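Local coordinates for protein BOLA1, chloroplastic (Arabidopsis thaliana, PDB 4PUG) that binds a labile iron-sulfur cluster together with glutaredoxins and may act in redox-regulated transcription or iron-sulfur cluster biogenesis in the chloroplast, at residues 6-18 and 68-81. Residues are numbered along the deposited sequence; the frame is centred on the assembly and turned at random.
Sequences RASRMREKLQKEL and LVYHLLREELDTGL
The guanidinium of R6 carries L81 N over the centre of one face and G80 C nearer the rim, while T79 OG1 lies in plane at its edge. On the R9 guanidinium, R6 CA lies toward the rim of one face, and R6 NH2 and the E76 carboxylate sit at the edge, the R9 and E76 planes only 22° apart. R9 grips E76 side-on with two nearly straight bonds to syn lone pairs, NE to E76 OE2 at 2.7 Å and NH2 to E76 OE1 at 2.9 Å. R6 NE meets E76 OE1 (2.7 Å) from the anti side, tilted out of the carboxylate plane. A glutamine here would probably leave R9 without its charged mate and break the paired grip, while R6 would keep only D43. R6 NH2 adds a weak bond to T79 O. Further along, L72 is a knob among K13, L14, E17 and L18; with CG anti to its carbonyl carbon (chi1 -66°), its CD2 meets E17 CG at 3.7 Å. K13 CE passes L72 O at 3.1 Å. The M10 and L73 side chains cross at about a right angle, and L18 CD2 touches L68 CD2 at 3.8 Å. Helix 6-18 runs roughly antiparallel to helix 74-78 (161°); on the BolA sheet, M10 and L14 reach strands 22-27 and 47-53, L81 strand 47-53, and V69 of helix 62-72 and L73 strand 83-89.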
loop_
_atom_site.group_PDB
_atom_site.type_symbol
_atom_site.label_atom_id
_atom_site.label_comp_id
_atom_site.label_asym_id
_atom_site.label_seq_id
_atom_site.Cartn_x
_atom_site.Cartn_y
_atom_site.Cartn_z
ATOM N N ARG A 6 9.248 3.937 2.952
ATOM C CA ARG A 6 7.846 3.561 3.134
ATOM C C ARG A 6 7.422 2.424 2.206
ATOM O O ARG A 6 6.709 1.509 2.621
ATOM C CB ARG A 6 6.926 4.774 2.948
ATOM C CG ARG A 6 5.466 4.419 2.683
ATOM C CD ARG A 6 4.531 5.554 3.070
ATOM N NE ARG A 6 4.613 5.844 4.498
ATOM C CZ ARG A 6 5.059 6.987 5.008
ATOM N NH1 ARG A 6 5.455 7.967 4.206
ATOM N NH2 ARG A 6 5.100 7.153 6.323
ATOM N N ALA A 7 7.865 2.486 0.954
ATOM C CA ALA A 7 7.527 1.462 -0.031
ATOM C C ALA A 7 7.960 0.071 0.439
ATOM O O ALA A 7 7.181 -0.887 0.396
ATOM C CB ALA A 7 8.147 1.801 -1.380
ATOM N N SER A 8 9.201 -0.021 0.906
ATOM C CA SER A 8 9.741 -1.267 1.432
ATOM C C SER A 8 8.970 -1.766 2.651
ATOM O O SER A 8 8.700 -2.959 2.757
ATOM C CB SER A 8 11.224 -1.121 1.779
ATOM O OG SER A 8 11.415 -0.204 2.838
ATOM N N ARG A 9 8.626 -0.865 3.569
ATOM C CA ARG A 9 7.885 -1.260 4.768
ATOM C C ARG A 9 6.529 -1.824 4.389
ATOM O O ARG A 9 6.121 -2.873 4.881
ATOM C CB ARG A 9 7.705 -0.082 5.731
ATOM C CG ARG A 9 8.983 0.386 6.403
ATOM C CD ARG A 9 8.695 1.290 7.594
ATOM N NE ARG A 9 7.922 2.473 7.224
ATOM C CZ ARG A 9 8.455 3.599 6.763
ATOM N NH1 ARG A 9 9.769 3.698 6.607
ATOM N NH2 ARG A 9 7.677 4.626 6.454
ATOM N N MET A 10 5.835 -1.116 3.507
ATOM C CA MET A 10 4.543 -1.578 3.021
ATOM C C MET A 10 4.648 -2.940 2.348
ATOM O O MET A 10 3.841 -3.826 2.619
ATOM C CB MET A 10 3.912 -0.551 2.080
ATOM C CG MET A 10 3.565 0.758 2.762
ATOM S SD MET A 10 2.819 1.974 1.661
ATOM C CE MET A 10 4.020 2.027 0.343
ATOM N N ARG A 11 5.644 -3.116 1.482
ATOM C CA ARG A 11 5.828 -4.412 0.825
ATOM C C ARG A 11 6.093 -5.530 1.824
ATOM O O ARG A 11 5.499 -6.601 1.725
ATOM C CB ARG A 11 6.948 -4.376 -0.218
ATOM C CG ARG A 11 7.158 -5.724 -0.899
ATOM C CD ARG A 11 8.051 -5.615 -2.119
ATOM N NE ARG A 11 7.516 -4.676 -3.100
ATOM C CZ ARG A 11 6.583 -4.978 -3.996
ATOM N NH1 ARG A 11 6.065 -6.198 -4.039
ATOM N NH2 ARG A 11 6.160 -4.054 -4.849
ATOM N N GLU A 12 6.981 -5.278 2.781
ATOM C CA GLU A 12 7.313 -6.264 3.803
ATOM C C GLU A 12 6.074 -6.664 4.586
ATOM O O GLU A 12 5.755 -7.847 4.696
ATOM C CB GLU A 12 8.391 -5.726 4.752
ATOM C CG GLU A 12 8.855 -6.728 5.812
ATOM C CD GLU A 12 8.079 -6.619 7.117
ATOM O OE1 GLU A 12 7.254 -5.691 7.244
ATOM O OE2 GLU A 12 8.297 -7.456 8.019
ATOM N N LYS A 13 5.373 -5.666 5.118
ATOM C CA LYS A 13 4.156 -5.902 5.890
ATOM C C LYS A 13 3.090 -6.668 5.111
ATOM O O LYS A 13 2.608 -7.699 5.568
ATOM C CB LYS A 13 3.571 -4.586 6.403
ATOM C CG LYS A 13 2.357 -4.783 7.284
ATOM C CD LYS A 13 2.506 -4.051 8.604
ATOM C CE LYS A 13 1.466 -4.527 9.607
ATOM N NZ LYS A 13 1.438 -3.681 10.833
ATOM N N LEU A 14 2.728 -6.166 3.935
ATOM C CA LEU A 14 1.689 -6.804 3.126
ATOM C C LEU A 14 2.060 -8.224 2.709
ATOM O O LEU A 14 1.251 -9.146 2.841
ATOM C CB LEU A 14 1.361 -5.959 1.895
ATOM C CG LEU A 14 0.744 -4.593 2.190
ATOM C CD1 LEU A 14 0.559 -3.795 0.910
ATOM C CD2 LEU A 14 -0.579 -4.757 2.925
ATOM N N GLN A 15 3.282 -8.399 2.215
ATOM C CA GLN A 15 3.743 -9.713 1.785
ATOM C C GLN A 15 3.758 -10.692 2.951
ATOM O O GLN A 15 3.393 -11.855 2.795
ATOM C CB GLN A 15 5.133 -9.624 1.156
ATOM C CG GLN A 15 5.569 -10.897 0.467
ATOM C CD GLN A 15 4.690 -11.240 -0.720
ATOM O OE1 GLN A 15 4.387 -10.382 -1.550
ATOM N NE2 GLN A 15 4.273 -12.499 -0.806
ATOM N N LYS A 16 4.171 -10.218 4.123
ATOM C CA LYS A 16 4.206 -11.073 5.306
ATOM C C LYS A 16 2.803 -11.464 5.780
ATOM O O LYS A 16 2.550 -12.630 6.076
ATOM C CB LYS A 16 4.996 -10.423 6.451
ATOM C CG LYS A 16 5.052 -11.286 7.707
ATOM C CD LYS A 16 6.166 -10.864 8.652
ATOM C CE LYS A 16 5.825 -9.582 9.388
ATOM N NZ LYS A 16 5.371 -9.851 10.781
ATOM N N GLU A 17 1.891 -10.500 5.840
ATOM C CA GLU A 17 0.562 -10.766 6.397
ATOM C C GLU A 17 -0.408 -11.487 5.455
ATOM O O GLU A 17 -1.217 -12.302 5.899
ATOM C CB GLU A 17 -0.076 -9.483 6.944
ATOM C CG GLU A 17 0.610 -8.943 8.188
ATOM C CD GLU A 17 0.893 -10.031 9.207
ATOM O OE1 GLU A 17 -0.028 -10.819 9.509
ATOM O OE2 GLU A 17 2.041 -10.102 9.697
ATOM N N LEU A 18 -0.323 -11.202 4.160
ATOM C CA LEU A 18 -1.320 -11.711 3.223
ATOM C C LEU A 18 -0.769 -12.730 2.227
ATOM O O LEU A 18 -1.529 -13.302 1.444
ATOM C CB LEU A 18 -1.983 -10.546 2.486
ATOM C CG LEU A 18 -2.677 -9.543 3.408
ATOM C CD1 LEU A 18 -3.288 -8.403 2.613
ATOM C CD2 LEU A 18 -3.735 -10.238 4.253
ATOM N N LEU A 68 -9.095 -4.542 6.299
ATOM C CA LEU A 68 -7.929 -5.335 6.662
ATOM C C LEU A 68 -6.655 -4.639 6.190
ATOM O O LEU A 68 -5.730 -4.407 6.979
ATOM C CB LEU A 68 -8.027 -6.741 6.070
ATOM C CG LEU A 68 -6.815 -7.660 6.236
ATOM C CD1 LEU A 68 -6.476 -7.860 7.707
ATOM C CD2 LEU A 68 -7.046 -8.999 5.549
ATOM N N VAL A 69 -6.620 -4.289 4.905
ATOM C CA VAL A 69 -5.450 -3.611 4.343
ATOM C C VAL A 69 -5.159 -2.281 5.050
ATOM O O VAL A 69 -4.007 -1.991 5.378
ATOM C CB VAL A 69 -5.569 -3.397 2.816
ATOM C CG1 VAL A 69 -4.319 -2.718 2.273
ATOM C CG2 VAL A 69 -5.806 -4.726 2.104
ATOM N N TYR A 70 -6.201 -1.488 5.295
ATOM C CA TYR A 70 -6.042 -0.216 6.000
ATOM C C TYR A 70 -5.508 -0.430 7.411
ATOM O O TYR A 70 -4.691 0.349 7.898
ATOM C CB TYR A 70 -7.362 0.561 6.055
ATOM C CG TYR A 70 -7.472 1.657 5.017
ATOM C CD1 TYR A 70 -7.289 2.992 5.357
ATOM C CD2 TYR A 70 -7.758 1.354 3.695
ATOM C CE1 TYR A 70 -7.388 3.995 4.404
ATOM C CE2 TYR A 70 -7.858 2.347 2.740
ATOM C CZ TYR A 70 -7.672 3.663 3.098
ATOM O OH TYR A 70 -7.773 4.645 2.140
ATOM N N HIS A 71 -5.977 -1.490 8.060
ATOM C CA HIS A 71 -5.503 -1.845 9.389
ATOM C C HIS A 71 -4.019 -2.190 9.365
ATOM O O HIS A 71 -3.262 -1.768 10.237
ATOM C CB HIS A 71 -6.299 -3.020 9.949
ATOM C CG HIS A 71 -5.707 -3.604 11.194
ATOM N ND1 HIS A 71 -5.778 -2.973 12.418
ATOM C CD2 HIS A 71 -5.024 -4.752 11.401
ATOM C CE1 HIS A 71 -5.168 -3.711 13.327
ATOM N NE2 HIS A 71 -4.700 -4.797 12.736
ATOM N N LEU A 72 -3.604 -2.957 8.361
ATOM C CA LEU A 72 -2.196 -3.325 8.231
ATOM C C LEU A 72 -1.293 -2.117 7.965
ATOM O O LEU A 72 -0.114 -2.129 8.314
ATOM C CB LEU A 72 -2.010 -4.375 7.132
ATOM C CG LEU A 72 -2.654 -5.735 7.406
ATOM C CD1 LEU A 72 -2.501 -6.650 6.202
ATOM C CD2 LEU A 72 -2.049 -6.370 8.649
ATOM N N LEU A 73 -1.850 -1.074 7.359
ATOM C CA LEU A 73 -1.059 0.101 7.003
ATOM C C LEU A 73 -1.372 1.328 7.857
ATOM O O LEU A 73 -1.076 2.454 7.457
ATOM C CB LEU A 73 -1.246 0.438 5.521
ATOM C CG LEU A 73 -0.752 -0.610 4.524
ATOM C CD1 LEU A 73 -0.980 -0.145 3.095
ATOM C CD2 LEU A 73 0.716 -0.925 4.760
ATOM N N ARG A 74 -1.955 1.109 9.032
ATOM C CA ARG A 74 -2.358 2.213 9.902
ATOM C C ARG A 74 -1.179 3.077 10.351
ATOM O O ARG A 74 -1.294 4.300 10.420
ATOM C CB ARG A 74 -3.123 1.692 11.121
ATOM C CG ARG A 74 -3.661 2.791 12.024
ATOM C CD ARG A 74 -4.511 2.215 13.142
ATOM N NE ARG A 74 -5.665 1.485 12.625
ATOM C CZ ARG A 74 -6.137 0.361 13.154
ATOM N NH1 ARG A 74 -5.553 -0.169 14.221
ATOM N NH2 ARG A 74 -7.194 -0.235 12.618
ATOM N N GLU A 75 -0.052 2.438 10.654
ATOM C CA GLU A 75 1.147 3.163 11.065
ATOM C C GLU A 75 1.625 4.108 9.969
ATOM O O GLU A 75 2.012 5.245 10.242
ATOM C CB GLU A 75 2.271 2.194 11.442
ATOM C CG GLU A 75 3.596 2.876 11.750
ATOM C CD GLU A 75 4.686 1.895 12.130
ATOM O OE1 GLU A 75 4.924 0.937 11.365
ATOM O OE2 GLU A 75 5.306 2.082 13.197
ATOM N N GLU A 76 1.596 3.631 8.729
ATOM C CA GLU A 76 2.019 4.445 7.596
ATOM C C GLU A 76 1.079 5.629 7.384
ATOM O O GLU A 76 1.524 6.734 7.079
ATOM C CB GLU A 76 2.125 3.601 6.322
ATOM C CG GLU A 76 3.071 2.406 6.433
ATOM C CD GLU A 76 4.505 2.804 6.748
ATOM O OE1 GLU A 76 4.893 3.956 6.456
ATOM O OE2 GLU A 76 5.249 1.959 7.289
ATOM N N LEU A 77 -0.218 5.396 7.561
ATOM C CA LEU A 77 -1.219 6.450 7.416
ATOM C C LEU A 77 -1.062 7.535 8.479
ATOM O O LEU A 77 -1.477 8.676 8.279
ATOM C CB LEU A 77 -2.628 5.863 7.483
ATOM C CG LEU A 77 -3.061 5.005 6.296
ATOM C CD1 LEU A 77 -4.322 4.238 6.639
ATOM C CD2 LEU A 77 -3.278 5.873 5.065
ATOM N N ASP A 78 -0.465 7.170 9.608
ATOM C CA ASP A 78 -0.250 8.114 10.697
ATOM C C ASP A 78 1.106 8.805 10.591
ATOM O O ASP A 78 1.386 9.745 11.334
ATOM C CB ASP A 78 -0.357 7.406 12.049
ATOM C CG ASP A 78 -1.744 6.860 12.313
ATOM O OD1 ASP A 78 -2.706 7.357 11.694
ATOM O OD2 ASP A 78 -1.873 5.937 13.145
ATOM N N THR A 79 1.950 8.341 9.673
ATOM C CA THR A 79 3.323 8.837 9.607
ATOM C C THR A 79 3.779 9.327 8.231
ATOM O O THR A 79 4.973 9.289 7.932
ATOM C CB THR A 79 4.336 7.774 10.094
ATOM O OG1 THR A 79 4.184 6.576 9.323
ATOM C CG2 THR A 79 4.131 7.458 11.571
ATOM N N GLY A 80 2.851 9.786 7.394
ATOM C CA GLY A 80 3.229 10.349 6.107
ATOM C C GLY A 80 2.391 9.940 4.907
ATOM O O GLY A 80 2.354 10.651 3.903
ATOM N N LEU A 81 1.724 8.794 4.997
ATOM C CA LEU A 81 0.904 8.312 3.887
ATOM C C LEU A 81 -0.433 9.047 3.824
ATOM O O LEU A 81 -1.326 8.809 4.640
ATOM C CB LEU A 81 0.691 6.801 3.993
ATOM C CG LEU A 81 -0.097 6.096 2.887
ATOM C CD1 LEU A 81 0.384 6.518 1.507
ATOM C CD2 LEU A 81 0.021 4.590 3.059
HETATM O O HOH W 1 0.524 -0.475 11.403
#